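Local coordinates for protein beta-N-acetylhexosaminidase (Bacteroides fragilis, PDB 4PYS) that probably hydrolyses terminal beta-linked N-acetylhexosamine residues of glycans, as a family 20 glycoside hydrolase, at residues W166-G171 with G199-E204; E208-A213 with M280-Y285; E276-R279 with Y285-L288. One frame throughout, in Å; residues are numbered along the deposited sequence.

Contact 1 (W166-G171 with G199-E204)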
loop_
_atom_site.group_PDB
_atom_site.type_symbol
_atom_site.label_atom_id
_atom_site.label_comp_id
_atom_site.label_asym_id
_atom_site.label_seq_id
_atom_site.Cartn_x
_atom_site.Cartn_y
_atom_site.Cartn_z
ATOM N N TRP A 166 4.910 -2.008 -2.646
ATOM C CA TRP A 166 5.170 -3.103 -3.576
ATOM C C TRP A 166 6.384 -3.896 -3.085
ATOM O O TRP A 166 7.517 -3.439 -3.202
ATOM C CB TRP A 166 5.440 -2.532 -4.978
ATOM C CG TRP A 166 5.223 -3.501 -6.110
ATOM C CD1 TRP A 166 4.765 -4.787 -6.024
ATOM C CD2 TRP A 166 5.453 -3.247 -7.503
ATOM N NE1 TRP A 166 4.703 -5.350 -7.290
ATOM C CE2 TRP A 166 5.116 -4.421 -8.209
ATOM C CE3 TRP A 166 5.921 -2.140 -8.220
ATOM C CZ2 TRP A 166 5.242 -4.525 -9.606
ATOM C CZ3 TRP A 166 6.035 -2.236 -9.606
ATOM C CH2 TRP A 166 5.706 -3.426 -10.282
ATOM N N HIS A 167 6.128 -5.065 -2.506
ATOM C CA HIS A 167 7.168 -5.891 -1.909
ATOM C C HIS A 167 7.754 -6.705 -3.053
ATOM O O HIS A 167 7.182 -7.717 -3.457
ATOM C CB HIS A 167 6.543 -6.792 -0.828
ATOM C CG HIS A 167 7.536 -7.601 -0.044
ATOM N ND1 HIS A 167 8.178 -7.117 1.076
ATOM C CD2 HIS A 167 7.973 -8.873 -0.206
ATOM C CE1 HIS A 167 8.986 -8.048 1.557
ATOM N NE2 HIS A 167 8.880 -9.124 0.796
ATOM N N LEU A 168 8.890 -6.244 -3.578
ATOM C CA LEU A 168 9.425 -6.705 -4.856
ATOM C C LEU A 168 10.541 -7.730 -4.760
ATOM O O LEU A 168 10.906 -8.336 -5.767
ATOM C CB LEU A 168 9.969 -5.506 -5.649
ATOM C CG LEU A 168 8.905 -4.629 -6.293
ATOM C CD1 LEU A 168 9.452 -3.213 -6.499
ATOM C CD2 LEU A 168 8.496 -5.238 -7.616
ATOM N N THR A 169 11.118 -7.909 -3.575
ATOM C CA THR A 169 12.263 -8.806 -3.453
ATOM C C THR A 169 12.083 -9.709 -2.258
ATOM O O THR A 169 11.616 -9.277 -1.205
ATOM C CB THR A 169 13.592 -8.039 -3.284
ATOM O OG1 THR A 169 13.626 -7.432 -1.984
ATOM C CG2 THR A 169 13.735 -6.965 -4.365
ATOM N N GLU A 170 12.457 -10.968 -2.437
ATOM C CA GLU A 170 12.305 -11.987 -1.410
ATOM C C GLU A 170 13.329 -13.058 -1.704
ATOM O O GLU A 170 13.926 -13.064 -2.791
ATOM C CB GLU A 170 10.917 -12.617 -1.497
ATOM C CG GLU A 170 9.892 -11.978 -0.584
ATOM C CD GLU A 170 10.247 -12.179 0.871
ATOM O OE1 GLU A 170 10.929 -13.182 1.167
ATOM O OE2 GLU A 170 9.857 -11.336 1.711
ATOM N N GLY A 171 13.528 -13.976 -0.761
ATOM C CA GLY A 171 14.422 -15.101 -0.997
ATOM C C GLY A 171 13.946 -15.907 -2.198
ATOM O O GLY A 171 14.745 -16.438 -2.963
ATOM N N GLY A 199 9.013 -14.799 -13.015
ATOM C CA GLY A 199 8.768 -13.577 -13.761
ATOM C C GLY A 199 9.197 -12.331 -13.020
ATOM O O GLY A 199 9.361 -12.360 -11.801
ATOM N N PHE A 200 9.360 -11.229 -13.749
ATOM C CA PHE A 200 9.776 -9.976 -13.122
ATOM C C PHE A 200 9.155 -8.780 -13.815
ATOM O O PHE A 200 8.547 -8.911 -14.883
ATOM C CB PHE A 200 11.302 -9.849 -13.133
ATOM C CG PHE A 200 11.897 -9.792 -14.513
ATOM C CD1 PHE A 200 12.149 -10.958 -15.216
ATOM C CD2 PHE A 200 12.199 -8.569 -15.108
ATOM C CE1 PHE A 200 12.706 -10.920 -16.496
ATOM C CE2 PHE A 200 12.755 -8.519 -16.388
ATOM C CZ PHE A 200 13.005 -9.699 -17.080
ATOM N N TYR A 201 9.324 -7.615 -13.202
ATOM C CA TYR A 201 8.834 -6.363 -13.753
ATOM C C TYR A 201 10.011 -5.606 -14.364
ATOM O O TYR A 201 10.970 -5.256 -13.669
ATOM C CB TYR A 201 8.142 -5.567 -12.653
ATOM C CG TYR A 201 7.111 -6.441 -11.973
ATOM C CD1 TYR A 201 5.910 -6.746 -12.610
ATOM C CD2 TYR A 201 7.369 -7.027 -10.737
ATOM C CE1 TYR A 201 4.967 -7.579 -12.006
ATOM C CE2 TYR A 201 6.437 -7.870 -10.126
ATOM C CZ TYR A 201 5.238 -8.143 -10.770
ATOM O OH TYR A 201 4.301 -8.986 -10.188
ATOM N N SER A 202 9.956 -5.401 -15.675
ATOM C CA SER A 202 11.021 -4.687 -16.376
ATOM C C SER A 202 10.908 -3.212 -16.029
ATOM O O SER A 202 9.889 -2.777 -15.492
ATOM C CB SER A 202 10.871 -4.854 -17.882
ATOM O OG SER A 202 9.684 -4.220 -18.315
ATOM N N GLN A 203 11.939 -2.430 -16.336
ATOM C CA GLN A 203 11.875 -1.012 -16.016
ATOM C C GLN A 203 10.752 -0.325 -16.799
ATOM O O GLN A 203 10.116 0.599 -16.290
ATOM C CB GLN A 203 13.249 -0.350 -16.218
ATOM C CG GLN A 203 14.297 -1.018 -15.331
ATOM C CD GLN A 203 15.496 -0.140 -15.013
ATOM O OE1 GLN A 203 15.778 0.838 -15.711
ATOM N NE2 GLN A 203 16.217 -0.496 -13.949
ATOM N N GLU A 204 10.491 -0.812 -18.014
ATOM C CA GLU A 204 9.388 -0.305 -18.838
ATOM C C GLU A 204 8.030 -0.561 -18.193
ATOM O O GLU A 204 7.178 0.326 -18.144
ATOM C CB GLU A 204 9.423 -0.947 -20.227
ATOM C CG GLU A 204 10.106 -0.089 -21.273
ATOM C CD GLU A 204 9.501 1.295 -21.352
ATOM O OE1 GLU A 204 8.280 1.401 -21.597
ATOM O OE2 GLU A 204 10.246 2.278 -21.156
#
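Trp166 lays the edge of its six-membered ring over one face of Tyr201. CZ2 does most of the touching: it stands 3.4 Å above the tyrosine plane, over the ring centre, and of the Tyr201 ring carbons CD2 is nearest to it at 3.5 Å. With centroids 4.7 Å apart and planes at 53°, the pair is an edge-to-face stack, though strongly tilted from the perpendicular. The indole gets there because its CG is anti to the backbone N (chi1 -158°), which carries the ring off the strand toward residues 199-204. Leu168 joins from the same strand. Its CD2 sits 3.5 Å above the indole plane, over the ring centre, and also reaches Tyr201, 3.8 Å from CD2 of that ring. Both polar ends are engaged outside the contact, Trp166 NE1 with Ser139 OG and Tyr201 OH with the carbonyl of Gln144, which should limit sliding of the rings. Trp166 and Leu168 point one way and His167 the other, as on any strand: His167 NE2 donates to Glu170 OE2 over 2.6 Å, where the oxygen uses its anti lone pair, while ND1 bonds Glu223. Paired in parallel with 132-138 and 219-223, strand 163-170 belongs to the TIM-type barrel, and its outward side chains meet the segment leading into helix 203-214 in a beta-alpha-beta crossover.

Contact 2 (E208-A213 with M280-Y285)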
loop_
_atom_site.group_PDB
_atom_site.type_symbol
_atom_site.label_atom_id
_atom_site.label_comp_id
_atom_site.label_asym_id
_atom_site.label_seq_id
_atom_site.Cartn_x
_atom_site.Cartn_y
_atom_site.Cartn_z
ATOM N N GLU A 208 5.135 2.057 -16.670
ATOM C CA GLU A 208 3.700 1.954 -16.953
ATOM C C GLU A 208 2.897 1.955 -15.650
ATOM O O GLU A 208 1.903 2.670 -15.515
ATOM C CB GLU A 208 3.409 0.674 -17.753
ATOM C CG GLU A 208 1.929 0.441 -18.075
ATOM C CD GLU A 208 1.669 -0.882 -18.788
ATOM O OE1 GLU A 208 2.630 -1.647 -19.020
ATOM O OE2 GLU A 208 0.494 -1.159 -19.115
ATOM N N ILE A 209 3.337 1.145 -14.695
ATOM C CA ILE A 209 2.668 1.042 -13.394
ATOM C C ILE A 209 2.695 2.352 -12.613
ATOM O O ILE A 209 1.686 2.758 -12.018
ATOM C CB ILE A 209 3.266 -0.126 -12.592
ATOM C CG1 ILE A 209 2.723 -1.448 -13.151
ATOM C CG2 ILE A 209 2.959 -0.000 -11.118
ATOM C CD1 ILE A 209 3.577 -2.646 -12.851
ATOM N N ILE A 210 3.838 3.033 -12.627
ATOM C CA ILE A 210 3.936 4.326 -11.952
ATOM C C ILE A 210 2.972 5.348 -12.551
ATOM O O ILE A 210 2.349 6.121 -11.823
ATOM C CB ILE A 210 5.378 4.890 -12.024
ATOM C CG1 ILE A 210 6.319 4.005 -11.219
ATOM C CG2 ILE A 210 5.429 6.327 -11.497
ATOM C CD1 ILE A 210 6.020 4.031 -9.749
ATOM N N GLY A 211 2.857 5.356 -13.878
ATOM C CA GLY A 211 1.964 6.284 -14.550
ATOM C C GLY A 211 0.515 5.958 -14.239
ATOM O O GLY A 211 -0.293 6.851 -13.969
ATOM N N TYR A 212 0.184 4.672 -14.262
ATOM C CA TYR A 212 -1.173 4.215 -13.941
ATOM C C TYR A 212 -1.566 4.623 -12.528
ATOM O O TYR A 212 -2.678 5.108 -12.269
ATOM C CB TYR A 212 -1.234 2.692 -14.090
ATOM C CG TYR A 212 -2.590 2.070 -13.827
ATOM C CD1 TYR A 212 -3.536 1.979 -14.837
ATOM C CD2 TYR A 212 -2.914 1.555 -12.570
ATOM C CE1 TYR A 212 -4.783 1.405 -14.607
ATOM C CE2 TYR A 212 -4.170 0.969 -12.331
ATOM C CZ TYR A 212 -5.084 0.900 -13.358
ATOM O OH TYR A 212 -6.322 0.329 -13.138
ATOM N N ALA A 213 -0.638 4.432 -11.603
ATOM C CA ALA A 213 -0.887 4.772 -10.211
ATOM C C ALA A 213 -1.070 6.278 -10.044
ATOM O O ALA A 213 -1.978 6.718 -9.349
ATOM C CB ALA A 213 0.249 4.269 -9.338
HETATM N N MSE A 280 13.548 5.159 -10.842
HETATM C CA MSE A 280 12.310 4.560 -11.324
HETATM C C MSE A 280 11.113 4.951 -10.478
HETATM O O MSE A 280 10.020 5.158 -11.010
HETATM C CB MSE A 280 12.409 3.029 -11.328
HETATM C CG MSE A 280 13.329 2.455 -12.374
HETATM SE SE MSE A 280 13.005 0.541 -12.394
HETATM C CE MSE A 280 14.075 0.053 -10.822
ATOM N N PHE A 281 11.315 5.029 -9.164
ATOM C CA PHE A 281 10.220 5.271 -8.231
ATOM C C PHE A 281 10.374 6.654 -7.611
ATOM O O PHE A 281 11.222 6.852 -6.744
ATOM C CB PHE A 281 10.220 4.215 -7.117
ATOM C CG PHE A 281 9.916 2.811 -7.591
ATOM C CD1 PHE A 281 10.931 1.973 -8.033
ATOM C CD2 PHE A 281 8.618 2.327 -7.568
ATOM C CE1 PHE A 281 10.656 0.676 -8.466
ATOM C CE2 PHE A 281 8.327 1.035 -7.988
ATOM C CZ PHE A 281 9.350 0.205 -8.446
ATOM N N PRO A 282 9.548 7.618 -8.044
ATOM C CA PRO A 282 9.674 8.979 -7.505
ATOM C C PRO A 282 9.203 9.121 -6.056
ATOM O O PRO A 282 9.376 10.199 -5.471
ATOM C CB PRO A 282 8.783 9.807 -8.442
ATOM C CG PRO A 282 7.764 8.821 -8.962
ATOM C CD PRO A 282 8.534 7.532 -9.114
ATOM N N SER A 283 8.621 8.061 -5.496
ATOM C CA SER A 283 8.150 8.039 -4.102
ATOM C C SER A 283 9.142 8.652 -3.109
ATOM O O SER A 283 10.317 8.313 -3.107
ATOM C CB SER A 283 7.855 6.602 -3.678
ATOM O OG SER A 283 7.527 6.532 -2.299
ATOM N N ALA A 284 8.651 9.552 -2.264
ATOM C CA ALA A 284 9.462 10.142 -1.208
ATOM C C ALA A 284 9.930 9.087 -0.202
ATOM O O ALA A 284 10.915 9.302 0.527
ATOM C CB ALA A 284 8.678 11.234 -0.505
ATOM N N TYR A 285 9.214 7.965 -0.166
ATOM C CA TYR A 285 9.500 6.870 0.754
ATOM C C TYR A 285 10.006 5.623 0.029
ATOM O O TYR A 285 9.397 5.161 -0.944
ATOM C CB TYR A 285 8.218 6.466 1.480
ATOM C CG TYR A 285 7.677 7.539 2.376
ATOM C CD1 TYR A 285 8.073 7.618 3.701
ATOM C CD2 TYR A 285 6.749 8.459 1.906
ATOM C CE1 TYR A 285 7.576 8.592 4.534
ATOM C CE2 TYR A 285 6.241 9.439 2.738
ATOM C CZ TYR A 285 6.663 9.503 4.049
ATOM O OH TYR A 285 6.171 10.477 4.894
#
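Across this contact the backbones come closest where Ile210, inside helix 203-214, faces Phe281, their CA atoms 7.4 Å apart. Phe281 is the first residue after helix 264-280 to leave helical angles (phi -111°, psi 105°), so a continuous helix on one side meets a chain that has just unwound on the other. Ile210 carries the first side of the contact, and its separate branches find separate partners. CD1 approaches the Phe281 ring obliquely, 3.8 Å from CD2, and the two side chains cross at about a right angle. CG2 heads for Pro282, stopping 4.1 Å from CD. CG1, between backbone and methyl, lies 3.9 Å from the carbonyl O of Met280, a selenomethionine whose selenium is directed elsewhere. Both chi1 and chi2 of Ile210 are near -66°, a folded chain that sets CD1 against the phenyl while CG2, anti to the backbone N, remains for the proline. No hydrogen bond spans the two segments; the side chains meet through apolar atoms, apart from the approach to the Met280 carbonyl.

The polar bonds lie within the loop and to residues outside the two segments. Ser283 OG donates to Tyr285 O over 2.7 Å, in the carbonyl plane and on a lone pair, which closes the short turn before strand 285-287, and Phe281 O accepts from Arg336. Phe281 also packs on Pro222, while Ile210 rests on Val220, both of strand 219-223. The arrangement is that of the outer layer of a TIM barrel, where helix 203-214 meets, over strand 219-223, the return loop and the end of helix 264-280, which follows that strand in the barrel.

Contact 3 (E276-R279 with Y285-L288)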
loop_
_atom_site.group_PDB
_atom_site.type_symbol
_atom_site.label_atom_id
_atom_site.label_comp_id
_atom_site.label_asym_id
_atom_site.label_seq_id
_atom_site.Cartn_x
_atom_site.Cartn_y
_atom_site.Cartn_z
ATOM N N GLU A 276 19.141 3.070 -8.987
ATOM C CA GLU A 276 18.162 2.777 -10.029
ATOM C C GLU A 276 16.740 2.793 -9.493
ATOM O O GLU A 276 15.831 3.319 -10.144
ATOM C CB GLU A 276 18.480 1.455 -10.734
ATOM C CG GLU A 276 19.647 1.610 -11.711
ATOM C CD GLU A 276 19.814 0.436 -12.659
ATOM O OE1 GLU A 276 18.799 -0.126 -13.120
ATOM O OE2 GLU A 276 20.974 0.086 -12.951
ATOM N N VAL A 277 16.553 2.229 -8.305
ATOM C CA VAL A 277 15.248 2.268 -7.651
ATOM C C VAL A 277 14.750 3.705 -7.489
ATOM O O VAL A 277 13.577 3.995 -7.722
ATOM C CB VAL A 277 15.273 1.536 -6.301
ATOM C CG1 VAL A 277 13.962 1.742 -5.549
ATOM C CG2 VAL A 277 15.491 0.052 -6.523
ATOM N N CYS A 278 15.638 4.617 -7.113
ATOM C CA CYS A 278 15.223 6.006 -6.954
ATOM C C CYS A 278 14.916 6.704 -8.285
ATOM O O CYS A 278 14.066 7.595 -8.338
ATOM C CB CYS A 278 16.240 6.787 -6.116
ATOM S SG CYS A 278 16.194 6.266 -4.379
ATOM N N ARG A 279 15.584 6.286 -9.359
ATOM C CA ARG A 279 15.292 6.834 -10.681
ATOM C C ARG A 279 13.912 6.402 -11.158
ATOM O O ARG A 279 13.199 7.179 -11.799
ATOM C CB ARG A 279 16.326 6.373 -11.703
ATOM C CG ARG A 279 17.704 6.919 -11.477
ATOM C CD ARG A 279 18.625 6.485 -12.607
ATOM N NE ARG A 279 19.857 5.896 -12.093
ATOM C CZ ARG A 279 20.555 4.957 -12.723
ATOM N NH1 ARG A 279 21.672 4.484 -12.180
ATOM N NH2 ARG A 279 20.139 4.494 -13.896
ATOM N N TYR A 285 9.214 7.965 -0.166
ATOM C CA TYR A 285 9.500 6.870 0.754
ATOM C C TYR A 285 10.006 5.623 0.029
ATOM O O TYR A 285 9.397 5.161 -0.944
ATOM C CB TYR A 285 8.218 6.466 1.480
ATOM C CG TYR A 285 7.677 7.539 2.376
ATOM C CD1 TYR A 285 8.073 7.618 3.701
ATOM C CD2 TYR A 285 6.749 8.459 1.906
ATOM C CE1 TYR A 285 7.576 8.592 4.534
ATOM C CE2 TYR A 285 6.241 9.439 2.738
ATOM C CZ TYR A 285 6.663 9.503 4.049
ATOM O OH TYR A 285 6.171 10.477 4.894
ATOM N N ILE A 286 11.097 5.055 0.529
ATOM C CA ILE A 286 11.592 3.775 0.008
ATOM C C ILE A 286 11.695 2.817 1.181
ATOM O O ILE A 286 12.263 3.176 2.218
ATOM C CB ILE A 286 12.996 3.934 -0.608
ATOM C CG1 ILE A 286 13.010 5.046 -1.664
ATOM C CG2 ILE A 286 13.484 2.602 -1.193
ATOM C CD1 ILE A 286 12.256 4.701 -2.952
ATOM N N HIS A 287 11.166 1.607 1.026
ATOM C CA HIS A 287 11.147 0.642 2.121
ATOM C C HIS A 287 12.376 -0.255 1.973
ATOM O O HIS A 287 12.607 -0.806 0.900
ATOM C CB HIS A 287 9.879 -0.206 2.035
ATOM C CG HIS A 287 9.473 -0.848 3.329
ATOM N ND1 HIS A 287 10.302 -1.688 4.046
ATOM C CD2 HIS A 287 8.306 -0.798 4.019
ATOM C CE1 HIS A 287 9.675 -2.104 5.131
ATOM N NE2 HIS A 287 8.459 -1.583 5.135
ATOM N N LEU A 288 13.162 -0.394 3.033
ATOM C CA LEU A 288 14.380 -1.205 2.962
ATOM C C LEU A 288 14.263 -2.495 3.772
ATOM O O LEU A 288 15.265 -3.164 4.028
ATOM C CB LEU A 288 15.597 -0.399 3.427
ATOM C CG LEU A 288 15.936 0.823 2.575
ATOM C CD1 LEU A 288 17.157 1.553 3.132
ATOM C CD2 LEU A 288 16.156 0.424 1.110
#
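Val277, Cys278 and Ile286, the residues that touch, bring no flat group to this contact, and neither the Arg279 guanidinium nor the His287 ring touches the other segment. The guanidinium has Glu276 CG on one face, 3.3 Å above its plane and offset toward the rim, and the His287 ring meets those of Trp341 and His165 on the far side of the strand. What remains is apolar packing between helix 264-280 and strand 285-287, across the alpha-to-beta loop that closes one beta-alpha unit of the TIM-type barrel. The shortest CA separation, Cys278 to Ile286, is 8.2 Å, and no hydrogen bond crosses.

Ile286 works against two helix residues at once. It sets out from its backbone toward the helix, as Val277 does toward the strand, whereas the bond from the Cys278 backbone leaves to one side, and SG is the atom that reaches Ile286. Pro222 packs against Val277 and Ile286, and Leu331 of helix 316-333 against Cys278 and Ile286, so the contact continues into neighbouring barrel elements. His287 alternates with Ile286 along the strand, and its NE2 bonds Gln359 OE1. With chi1 of Ile286 at -54° and chi2 at -71°, its ethyl arm is turned toward both helix side chains: CD1 lies 4.3 Å from Val277 CG1, and CG1 lies 4.4 Å from Cys278 SG.

How the contacts relate
Contacts 1 and 2, with centres about 14 Å apart, share helix 203-214, where Trp166 CH2 lies 3.4 Å from Ile209 CD1. Their apolar cores are continuous through Phe281: Leu168 CD1 is 3.9 Å from Phe281 CZ, and Trp166 CE3 is 4.0 Å from Phe281 CE2. Contacts 2 and 3, centres about 10 Å apart, overlap in sequence at Tyr285, which makes no cross-contact in either. A polar link joins contacts 1 and 3, where Gln203 NE2 is 2.7 Å from Glu276 OE1, a probable hydrogen bond. Together they tie successive beta-alpha units of one barrel. Helix 264-280 begins shortly after Cys260, a zinc ligand, although none of the three contacts contains a residue that binds the metal.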